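Long-range contact in beta-1,3-1,4-glucanase (Caldicellulosiruptor sp. F32, PDB 4X0V), which probably hydrolyses mixed-linkage beta-1,3-1,4-glucans such as lichenan, as a lichenase of glycoside hydrolase family 5: residues Ala329-Gly334 with Gly369-Leu374. Sequence-based numbering, arbitrary orientation.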
loop_
_atom_site.group_PDB
_atom_site.type_symbol
_atom_site.label_atom_id
_atom_site.label_comp_id
_atom_site.label_asym_id
_atom_site.label_seq_id
_atom_site.Cartn_x
_atom_site.Cartn_y
_atom_site.Cartn_z
ATOM N N ALA A 329 3.425 -11.849 5.786
ATOM C CA ALA A 329 3.165 -12.757 6.881
ATOM C C ALA A 329 4.217 -12.548 7.948
ATOM O O ALA A 329 5.413 -12.562 7.664
ATOM C CB ALA A 329 3.157 -14.199 6.393
ATOM N N ARG A 330 3.765 -12.302 9.168
ATOM C CA ARG A 330 4.672 -12.055 10.276
ATOM C C ARG A 330 5.412 -13.320 10.683
ATOM O O ARG A 330 4.884 -14.429 10.611
ATOM C CB ARG A 330 3.916 -11.494 11.492
ATOM C CG ARG A 330 2.914 -12.459 12.152
ATOM C CD ARG A 330 2.051 -11.707 13.139
ATOM N NE ARG A 330 2.827 -11.186 14.261
ATOM C CZ ARG A 330 2.359 -10.303 15.139
ATOM N NH1 ARG A 330 1.129 -9.814 14.991
ATOM N NH2 ARG A 330 3.129 -9.876 16.137
ATOM N N ASP A 331 6.656 -13.149 11.087
ATOM C CA ASP A 331 7.381 -14.267 11.629
ATOM C C ASP A 331 6.729 -14.711 12.917
ATOM O O ASP A 331 6.495 -13.909 13.819
ATOM C CB ASP A 331 8.832 -13.920 11.920
ATOM C CG ASP A 331 9.512 -14.998 12.731
ATOM O OD1 ASP A 331 9.392 -16.195 12.347
ATOM O OD2 ASP A 331 10.114 -14.644 13.773
ATOM N N LYS A 332 6.406 -15.988 12.980
ATOM C CA LYS A 332 5.953 -16.567 14.220
ATOM C C LYS A 332 6.958 -17.623 14.653
ATOM O O LYS A 332 6.897 -18.773 14.208
ATOM C CB LYS A 332 4.560 -17.154 14.055
ATOM C CG LYS A 332 3.513 -16.101 13.786
ATOM C CD LYS A 332 2.148 -16.722 13.760
ATOM C CE LYS A 332 1.062 -15.689 13.587
ATOM N NZ LYS A 332 0.131 -16.039 12.481
ATOM N N ASN A 333 7.898 -17.211 15.497
ATOM C CA ASN A 333 8.910 -18.109 16.024
ATOM C C ASN A 333 9.630 -18.995 14.998
ATOM O O ASN A 333 9.778 -20.198 15.215
ATOM C CB ASN A 333 8.261 -18.988 17.078
ATOM C CG ASN A 333 7.611 -18.185 18.172
ATOM O OD1 ASN A 333 8.180 -17.201 18.664
ATOM N ND2 ASN A 333 6.398 -18.576 18.544
ATOM N N GLY A 334 10.058 -18.428 13.873
ATOM C CA GLY A 334 10.849 -19.205 12.933
ATOM C C GLY A 334 10.075 -20.086 11.950
ATOM O O GLY A 334 10.614 -21.077 11.441
ATOM N N GLY A 369 6.580 -7.913 18.689
ATOM C CA GLY A 369 5.999 -6.993 17.733
ATOM C C GLY A 369 5.685 -7.664 16.409
ATOM O O GLY A 369 5.976 -8.844 16.206
ATOM N N GLU A 370 5.099 -6.901 15.490
ATOM C CA GLU A 370 4.768 -7.433 14.182
ATOM C C GLU A 370 6.011 -7.452 13.303
ATOM O O GLU A 370 6.322 -6.467 12.628
ATOM C CB GLU A 370 3.662 -6.614 13.544
ATOM C CG GLU A 370 2.374 -6.676 14.321
ATOM C CD GLU A 370 1.332 -5.675 13.844
ATOM O OE1 GLU A 370 1.550 -4.959 12.831
ATOM O OE2 GLU A 370 0.284 -5.597 14.511
ATOM N N ASN A 371 6.726 -8.579 13.356
ATOM C CA ASN A 371 7.972 -8.774 12.617
ATOM C C ASN A 371 7.716 -9.167 11.171
ATOM O O ASN A 371 7.485 -10.342 10.864
ATOM C CB ASN A 371 8.864 -9.832 13.278
ATOM C CG ASN A 371 9.097 -9.569 14.749
ATOM O OD1 ASN A 371 9.106 -8.419 15.197
ATOM N ND2 ASN A 371 9.272 -10.645 15.519
ATOM N N PHE A 372 7.719 -8.171 10.295
ATOM C CA PHE A 372 7.509 -8.396 8.881
ATOM C C PHE A 372 8.796 -8.204 8.095
ATOM O O PHE A 372 8.774 -8.153 6.858
ATOM C CB PHE A 372 6.481 -7.413 8.344
ATOM C CG PHE A 372 5.076 -7.818 8.568
ATOM C CD1 PHE A 372 4.479 -8.739 7.741
ATOM C CD2 PHE A 372 4.338 -7.259 9.598
ATOM C CE1 PHE A 372 3.157 -9.105 7.938
ATOM C CE2 PHE A 372 3.028 -7.609 9.791
ATOM C CZ PHE A 372 2.430 -8.535 8.961
ATOM N N GLY A 373 9.918 -8.085 8.795
ATOM C CA GLY A 373 11.160 -7.747 8.122
ATOM C C GLY A 373 11.734 -8.767 7.148
ATOM O O GLY A 373 11.739 -9.968 7.396
ATOM N N LEU A 374 12.249 -8.272 6.029
ATOM C CA LEU A 374 12.974 -9.116 5.096
ATOM C C LEU A 374 14.409 -8.622 4.979
ATOM O O LEU A 374 15.351 -9.420 4.976
ATOM C CB LEU A 374 12.307 -9.115 3.724
ATOM C CG LEU A 374 10.904 -9.700 3.675
ATOM C CD1 LEU A 374 10.387 -9.703 2.251
ATOM C CD2 LEU A 374 10.870 -11.119 4.276
#
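With CG of Arg330 set between its backbone N and carbonyl carbon (chi1 66°) and a bend at chi3, the arginine runs out past Asn371 to bring its guanidinium to Gly369 and Glu370, while Phe372, its CG anti to the carbonyl carbon (chi1 -83°), turns its ring back to the foot of the same side chain. CB of Arg330 sits over one face of that ring, 4.3 Å from the centroid, in a CH-pi contact. N of Ala329 lies near the ring plane, 3.5 Å from CE1 of Phe372 at the edge. A flat aromatic suits this place because its face takes CA and CB of Arg330 and its edge the backbone N of Ala329; an alanine here would probably open a gap beside Ala329 and leave the Arg330 CB without its aromatic cover. Both segments belong to loops of the (beta/alpha)8 barrel that follow the seventh strand, 322-327, and the eighth, 356-361, at the C-terminal end of the barrel, where the active sites of this fold lie. A nearly straight backbone bond joins the two loops, Asp331 N to Asn371 O at 2.9 Å; the same oxygen takes a CA-H...O contact from Arg330 CA. Farther out, the long reach of arginine lets NH2 of Arg330 make a weak, bent bond to Gly369 O at 3.0 Å (N-H...O 124°), while NH1 also bonds to Leu281 O. CG of Glu370 lies over one guanidinium face, 3.4 Å from NH1 of Arg330; OE2 of Glu370, 4.3 Å from that NH1 and well out of the guanidinium plane, attracts by charge alone. Asn371 directs ND2 to Gly367 O. Within 329-334, Asp331 OD1 accepts from Gly334 N through its syn lone pair, an Asx motif that a short carboxylate can close.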